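Local coordinates for putative TOXIN related protein (Parabacteroides distasonis ATCC 8503, PDB 3K0Y), which is of unknown function but is named as a putative toxin-related protein and pairs a NigD-like OB domain with a NigD-like beta sandwich domain, at residues V19-G22 with N23-Y27; A95-D98 with S99-T103. All coordinates share one frame; numbering follows the deposited sequence.

Contact 1. Residues V19-G22 with N23-Y27; sequences VPEG and NNVYY
Val19 and Tyr27 face each other as an antiparallel hydrogen-bonded pair. Val19 N gives a nearly straight bond of 2.8 Å to Tyr27 O, and Tyr27 N returns one of 2.9 Å to Val19 O. Closer to the turn, Glu21 N donates to Val25 O at 2.9 Å. Val25 N reaches Gly22 O at 2.8 Å and closes a type II' turn over Asn23 and Asn24. Between these bonds, Pro20 and Tyr26 form a non-hydrogen-bonded pair.

The Tyr27 ring leans over Val19, its CG held between the backbone N and the carbonyl carbon (chi1 71°). This lays one ring face against Val19 in a CH-pi contact, with Val19 CB 4.0 Å from the Tyr27 ring centroid. The Glu21 carboxylate comes to the edge of the same ring, with OE2 3.7 Å from Tyr27 CD2. Its other oxygen, OE1, rests 3.2 Å from Val25 CG1. Tyr26 lies on the face with Pro20 and is buried against Tyr46, Pro48 and Val78. On the face of the sheet that carries Val19, Tyr27 meets Trp37 edge-to-face. The arrangement is a tight antiparallel beta hairpin, joining strands 11-22 and 25-30 of the NigD-like OB domain.

Contact 2. Residues A95-D98 with S99-T103; sequences AAND and SIYGT
Ile100 N donates to Ala96 O at 2.9 Å, Tyr101 N to Asn97 O at 2.7 Å and Gly102 N to Asp98 O at 2.9 Å, i to i+4 bonds of the short helix 97-101, the last more bent (N-H...O angle 133°).

Ala96 CB packs on the end of Ile100, 3.6 Å from CD1. One residue along, Asn97 OD1 sits at the edge of the Tyr101 ring, near its plane and 3.5 Å from CE2. The Asn97 amide and the ring are turned 53° apart. The same OD1 accepts from Glu93 N, and Asn97 ND2 bonds to Asn92 OD1, so both ends of the amide are held.

This helix lies in the NigD-like beta sandwich domain, against strands 135-139 and 149-155. Tyr101 is buried there on Phe135 and Ile139, and its OH bonds to Lys91 O. Ile100 CG2 covers the centre of one ring face. A water bridges Ala95, just before the helix, and Ser99, donating to Ala95 O and accepting from Ser99 N.

Gly102 leaves helical geometry with positive phi. Asp98 in the helix and Thr103 beyond its end cross at about a right angle. Thr103 OG1 sits between its backbone N and carbonyl carbon (chi1 49°), which leaves the methyl CG2 to meet Asp98, 3.5 Å from OD1. That oxygen also forms a salt bridge with Arg153, whose NH1 bonds to Gly102 O as well.

How the contacts relate
From the N terminus, the chain runs along strand 11-22. Contact 1 closes the tight turn at its end and sends the chain back along strand 25-30. Strand 74-88 follows later and pairs with strands of the OB domain as well as with strand 163-172. Contact 2 then forms the turn of the short helix 97-101 in the beta sandwich domain. The contacts come in series, neither nesting nor crossing. They lie on opposite sides of the chain's centre. The centres of contact 1 and contact 2 are about 37 Å apart. The nearest atoms of contact 1 and contact 2 are about 25 Å apart. Contact 1 ties two OB-domain strands, contact 2 holds one helix together, and neither joins the domains.

Contact 1. Residues V19-G22 with N23-Y27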
ATOM      1  N   VAL A  19       2.388  14.511   2.112  1.00 49.55           N
ATOM      2  CA  VAL A  19       1.835  15.476   1.160  1.00 51.82           C
ATOM      3  C   VAL A  19       2.738  16.692   1.039  1.00 52.26           C
ATOM      4  O   VAL A  19       2.769  17.505   1.943  1.00 52.70           O
ATOM      5  CB  VAL A  19       0.400  15.913   1.546  1.00 52.01           C
ATOM      6  CG1 VAL A  19      -0.168  16.793   0.445  1.00 51.76           C
ATOM      7  CG2 VAL A  19      -0.499  14.670   1.779  1.00 52.53           C
ATOM      8  N   PRO A  20       3.487  16.810  -0.073  1.00 54.24           N
ATOM      9  CA  PRO A  20       4.351  17.999  -0.300  1.00 55.39           C
ATOM     10  C   PRO A  20       3.621  19.336  -0.316  1.00 57.00           C
ATOM     11  O   PRO A  20       2.418  19.373  -0.502  1.00 57.19           O
ATOM     12  CB  PRO A  20       4.942  17.737  -1.684  1.00 54.60           C
ATOM     13  CG  PRO A  20       4.925  16.237  -1.816  1.00 53.97           C
ATOM     14  CD  PRO A  20       3.655  15.818  -1.156  1.00 54.09           C
ATOM     15  N   GLU A  21       4.366  20.426  -0.149  1.00 59.61           N
ATOM     16  CA  GLU A  21       3.833  21.785  -0.353  1.00 61.03           C
ATOM     17  C   GLU A  21       4.784  22.736  -1.101  1.00 61.76           C
ATOM     18  O   GLU A  21       4.356  23.489  -1.979  1.00 61.95           O
ATOM     19  CB  GLU A  21       3.485  22.397   0.993  1.00 61.46           C
ATOM     20  CG  GLU A  21       2.293  21.754   1.665  1.00 62.97           C
ATOM     21  CD  GLU A  21       2.093  22.289   3.052  1.00 65.17           C
ATOM     22  OE1 GLU A  21       3.118  22.421   3.764  1.00 66.39           O
ATOM     23  OE2 GLU A  21       0.929  22.582   3.429  1.00 66.75           O
ATOM     24  N   GLY A  22       6.058  22.730  -0.720  1.00 62.65           N
ATOM     25  CA  GLY A  22       7.078  23.527  -1.394  1.00 63.16           C
ATOM     26  C   GLY A  22       8.464  23.221  -0.840  1.00 63.99           C
ATOM     27  O   GLY A  22       8.620  23.007   0.370  1.00 64.80           O
ATOM     28  N   ASN A  23       9.468  23.219  -1.723  1.00 64.24           N
ATOM     29  CA  ASN A  23      10.828  22.768  -1.397  1.00 63.79           C
ATOM     30  C   ASN A  23      10.806  21.407  -0.677  1.00 63.17           C
ATOM     31  O   ASN A  23      10.379  20.409  -1.247  1.00 63.79           O
ATOM     32  CB  ASN A  23      11.573  23.831  -0.570  1.00 64.12           C
ATOM     33  CG  ASN A  23      11.684  25.172  -1.283  1.00 64.37           C
ATOM     34  OD1 ASN A  23      10.738  25.629  -1.917  1.00 66.74           O
ATOM     35  ND2 ASN A  23      12.837  25.814  -1.155  1.00 62.77           N
ATOM     36  N   ASN A  24      11.248  21.370   0.574  1.00 62.03           N
ATOM     37  CA  ASN A  24      11.251  20.149   1.355  1.00 61.14           C
ATOM     38  C   ASN A  24      10.186  20.183   2.442  1.00 59.06           C
ATOM     39  O   ASN A  24      10.299  19.442   3.421  1.00 59.23           O
ATOM     40  CB  ASN A  24      12.638  19.929   1.993  1.00 61.96           C
ATOM     41  CG  ASN A  24      13.715  19.561   0.969  1.00 65.13           C
ATOM     42  OD1 ASN A  24      13.441  19.384  -0.238  1.00 70.76           O
ATOM     43  ND2 ASN A  24      14.949  19.443   1.448  1.00 66.99           N
ATOM     44  N   VAL A  25       9.160  21.027   2.264  1.00 56.92           N
ATOM     45  CA  VAL A  25       8.026  21.122   3.212  1.00 55.34           C
ATOM     46  C   VAL A  25       6.891  20.155   2.858  1.00 53.76           C
ATOM     47  O   VAL A  25       6.519  19.995   1.700  1.00 52.42           O
ATOM     48  CB  VAL A  25       7.428  22.574   3.312  1.00 55.37           C
ATOM     49  CG1 VAL A  25       6.242  22.614   4.269  1.00 54.30           C
ATOM     50  CG2 VAL A  25       8.485  23.581   3.760  1.00 55.20           C
ATOM     51  N   TYR A  26       6.315  19.546   3.889  1.00 52.87           N
ATOM     52  CA  TYR A  26       5.282  18.524   3.706  1.00 51.80           C
ATOM     53  C   TYR A  26       4.472  18.363   4.967  1.00 51.15           C
ATOM     54  O   TYR A  26       4.958  18.639   6.058  1.00 51.12           O
ATOM     55  CB  TYR A  26       5.938  17.178   3.337  1.00 51.22           C
ATOM     56  CG  TYR A  26       6.772  16.554   4.446  1.00 49.86           C
ATOM     57  CD1 TYR A  26       8.094  16.954   4.688  1.00 48.99           C
ATOM     58  CD2 TYR A  26       6.228  15.577   5.270  1.00 50.05           C
ATOM     59  CE1 TYR A  26       8.857  16.380   5.719  1.00 47.14           C
ATOM     60  CE2 TYR A  26       6.971  14.990   6.300  1.00 49.78           C
ATOM     61  CZ  TYR A  26       8.282  15.392   6.514  1.00 49.74           C
ATOM     62  OH  TYR A  26       8.979  14.793   7.534  1.00 49.39           O
ATOM     63  N   TYR A  27       3.237  17.906   4.826  1.00 50.57           N
ATOM     64  CA  TYR A  27       2.507  17.396   5.996  1.00 49.95           C
ATOM     65  C   TYR A  27       2.175  15.917   5.799  1.00 49.04           C
ATOM     66  O   TYR A  27       2.425  15.364   4.748  1.00 49.15           O
ATOM     67  CB  TYR A  27       1.292  18.253   6.336  1.00 49.57           C
ATOM     68  CG  TYR A  27       0.133  18.179   5.391  1.00 50.15           C
ATOM     69  CD1 TYR A  27      -0.856  17.233   5.557  1.00 51.50           C
ATOM     70  CD2 TYR A  27      -0.004  19.091   4.369  1.00 51.77           C
ATOM     71  CE1 TYR A  27      -1.925  17.182   4.723  1.00 52.73           C
ATOM     72  CE2 TYR A  27      -1.078  19.056   3.527  1.00 52.00           C
ATOM     73  CZ  TYR A  27      -2.034  18.106   3.708  1.00 52.79           C
ATOM     74  OH  TYR A  27      -3.101  18.057   2.861  1.00 55.00           O
TER

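Contact 2. Residues A95-D98 with S99-T103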
ATOM      1  N   ALA A  95      -1.571 -13.528 -20.432  1.00 47.96           N
ATOM      2  CA  ALA A  95      -0.891 -14.823 -20.329  1.00 47.24           C
ATOM      3  C   ALA A  95       0.519 -14.737 -19.713  1.00 45.72           C
ATOM      4  O   ALA A  95       1.008 -15.713 -19.158  1.00 45.89           O
ATOM      5  CB  ALA A  95      -0.799 -15.477 -21.751  1.00 45.84           C
ATOM      6  N   ALA A  96       1.165 -13.591 -19.842  1.00 44.83           N
ATOM      7  CA  ALA A  96       2.535 -13.389 -19.317  1.00 44.51           C
ATOM      8  C   ALA A  96       2.556 -12.878 -17.830  1.00 44.40           C
ATOM      9  O   ALA A  96       3.614 -12.588 -17.279  1.00 44.24           O
ATOM     10  CB  ALA A  96       3.276 -12.426 -20.219  1.00 42.85           C
ATOM     11  N   ASN A  97       1.403 -12.782 -17.174  1.00 44.69           N
ATOM     12  CA  ASN A  97       1.359 -12.333 -15.777  1.00 44.01           C
ATOM     13  C   ASN A  97       2.194 -13.167 -14.833  1.00 43.97           C
ATOM     14  O   ASN A  97       2.936 -12.610 -14.035  1.00 45.04           O
ATOM     15  CB  ASN A  97      -0.083 -12.265 -15.238  1.00 44.18           C
ATOM     16  CG  ASN A  97      -0.793 -11.003 -15.671  1.00 44.93           C
ATOM     17  OD1 ASN A  97      -0.160 -10.035 -16.166  1.00 44.09           O
ATOM     18  ND2 ASN A  97      -2.100 -10.980 -15.471  1.00 45.64           N
ATOM     19  N   ASP A  98       2.070 -14.479 -14.883  1.00 43.85           N
ATOM     20  CA  ASP A  98       2.833 -15.344 -14.003  1.00 45.15           C
ATOM     21  C   ASP A  98       4.302 -15.162 -14.183  1.00 46.16           C
ATOM     22  O   ASP A  98       5.013 -15.064 -13.200  1.00 46.78           O
ATOM     23  CB  ASP A  98       2.524 -16.810 -14.226  1.00 45.65           C
ATOM     24  CG  ASP A  98       1.216 -17.221 -13.602  1.00 46.99           C
ATOM     25  OD1 ASP A  98       0.666 -16.450 -12.790  1.00 49.08           O
ATOM     26  OD2 ASP A  98       0.745 -18.308 -13.930  1.00 50.57           O
ATOM     27  N   SER A  99       4.736 -15.109 -15.444  1.00 46.34           N
ATOM     28  CA  SER A  99       6.129 -14.956 -15.785  1.00 46.37           C
ATOM     29  C   SER A  99       6.717 -13.588 -15.433  1.00 45.83           C
ATOM     30  O   SER A  99       7.857 -13.517 -15.005  1.00 47.02           O
ATOM     31  CB  SER A  99       6.340 -15.200 -17.284  1.00 46.31           C
ATOM     32  OG  SER A  99       7.678 -14.858 -17.551  1.00 50.08           O
ATOM     33  N   ILE A 100       5.973 -12.510 -15.664  1.00 44.02           N
ATOM     34  CA  ILE A 100       6.464 -11.193 -15.386  1.00 43.00           C
ATOM     35  C   ILE A 100       6.285 -10.862 -13.881  1.00 43.57           C
ATOM     36  O   ILE A 100       7.234 -10.403 -13.216  1.00 42.97           O
ATOM     37  CB  ILE A 100       5.774 -10.154 -16.251  1.00 43.06           C
ATOM     38  CG1 ILE A 100       6.288 -10.235 -17.706  1.00 44.41           C
ATOM     39  CG2 ILE A 100       5.999  -8.736 -15.689  1.00 40.82           C
ATOM     40  CD1 ILE A 100       5.239  -9.784 -18.757  1.00 44.34           C
ATOM     41  N   TYR A 101       5.095 -11.135 -13.342  1.00 42.88           N
ATOM     42  CA  TYR A 101       4.771 -10.690 -12.008  1.00 43.94           C
ATOM     43  C   TYR A 101       5.079 -11.688 -10.924  1.00 43.73           C
ATOM     44  O   TYR A 101       5.177 -11.296  -9.771  1.00 44.29           O
ATOM     45  CB  TYR A 101       3.332 -10.201 -11.920  1.00 43.89           C
ATOM     46  CG  TYR A 101       3.109  -8.976 -12.746  1.00 44.19           C
ATOM     47  CD1 TYR A 101       3.828  -7.823 -12.494  1.00 44.88           C
ATOM     48  CD2 TYR A 101       2.177  -8.961 -13.783  1.00 44.10           C
ATOM     49  CE1 TYR A 101       3.623  -6.700 -13.220  1.00 45.60           C
ATOM     50  CE2 TYR A 101       1.951  -7.806 -14.522  1.00 43.60           C
ATOM     51  CZ  TYR A 101       2.682  -6.690 -14.241  1.00 43.49           C
ATOM     52  OH  TYR A 101       2.519  -5.532 -14.942  1.00 40.93           O
ATOM     53  N   GLY A 102       5.246 -12.955 -11.279  1.00 44.30           N
ATOM     54  CA  GLY A 102       5.780 -13.961 -10.351  1.00 44.51           C
ATOM     55  C   GLY A 102       4.700 -14.785  -9.669  1.00 45.23           C
ATOM     56  O   GLY A 102       3.548 -14.414  -9.650  1.00 45.00           O
ATOM     57  N   THR A 103       5.084 -15.927  -9.126  1.00 45.62           N
ATOM     58  CA  THR A 103       4.161 -16.825  -8.458  1.00 46.59           C
ATOM     59  C   THR A 103       4.776 -17.283  -7.136  1.00 46.70           C
ATOM     60  O   THR A 103       4.356 -18.304  -6.540  1.00 47.36           O
ATOM     61  CB  THR A 103       3.849 -18.042  -9.341  1.00 46.29           C
ATOM     62  OG1 THR A 103       5.074 -18.578  -9.808  1.00 45.58           O
ATOM     63  CG2 THR A 103       3.011 -17.636 -10.535  1.00 47.68           C
TER
HETATM   64  O   HOH W   1       3.150 -16.268 -17.789  1.00 44.59           O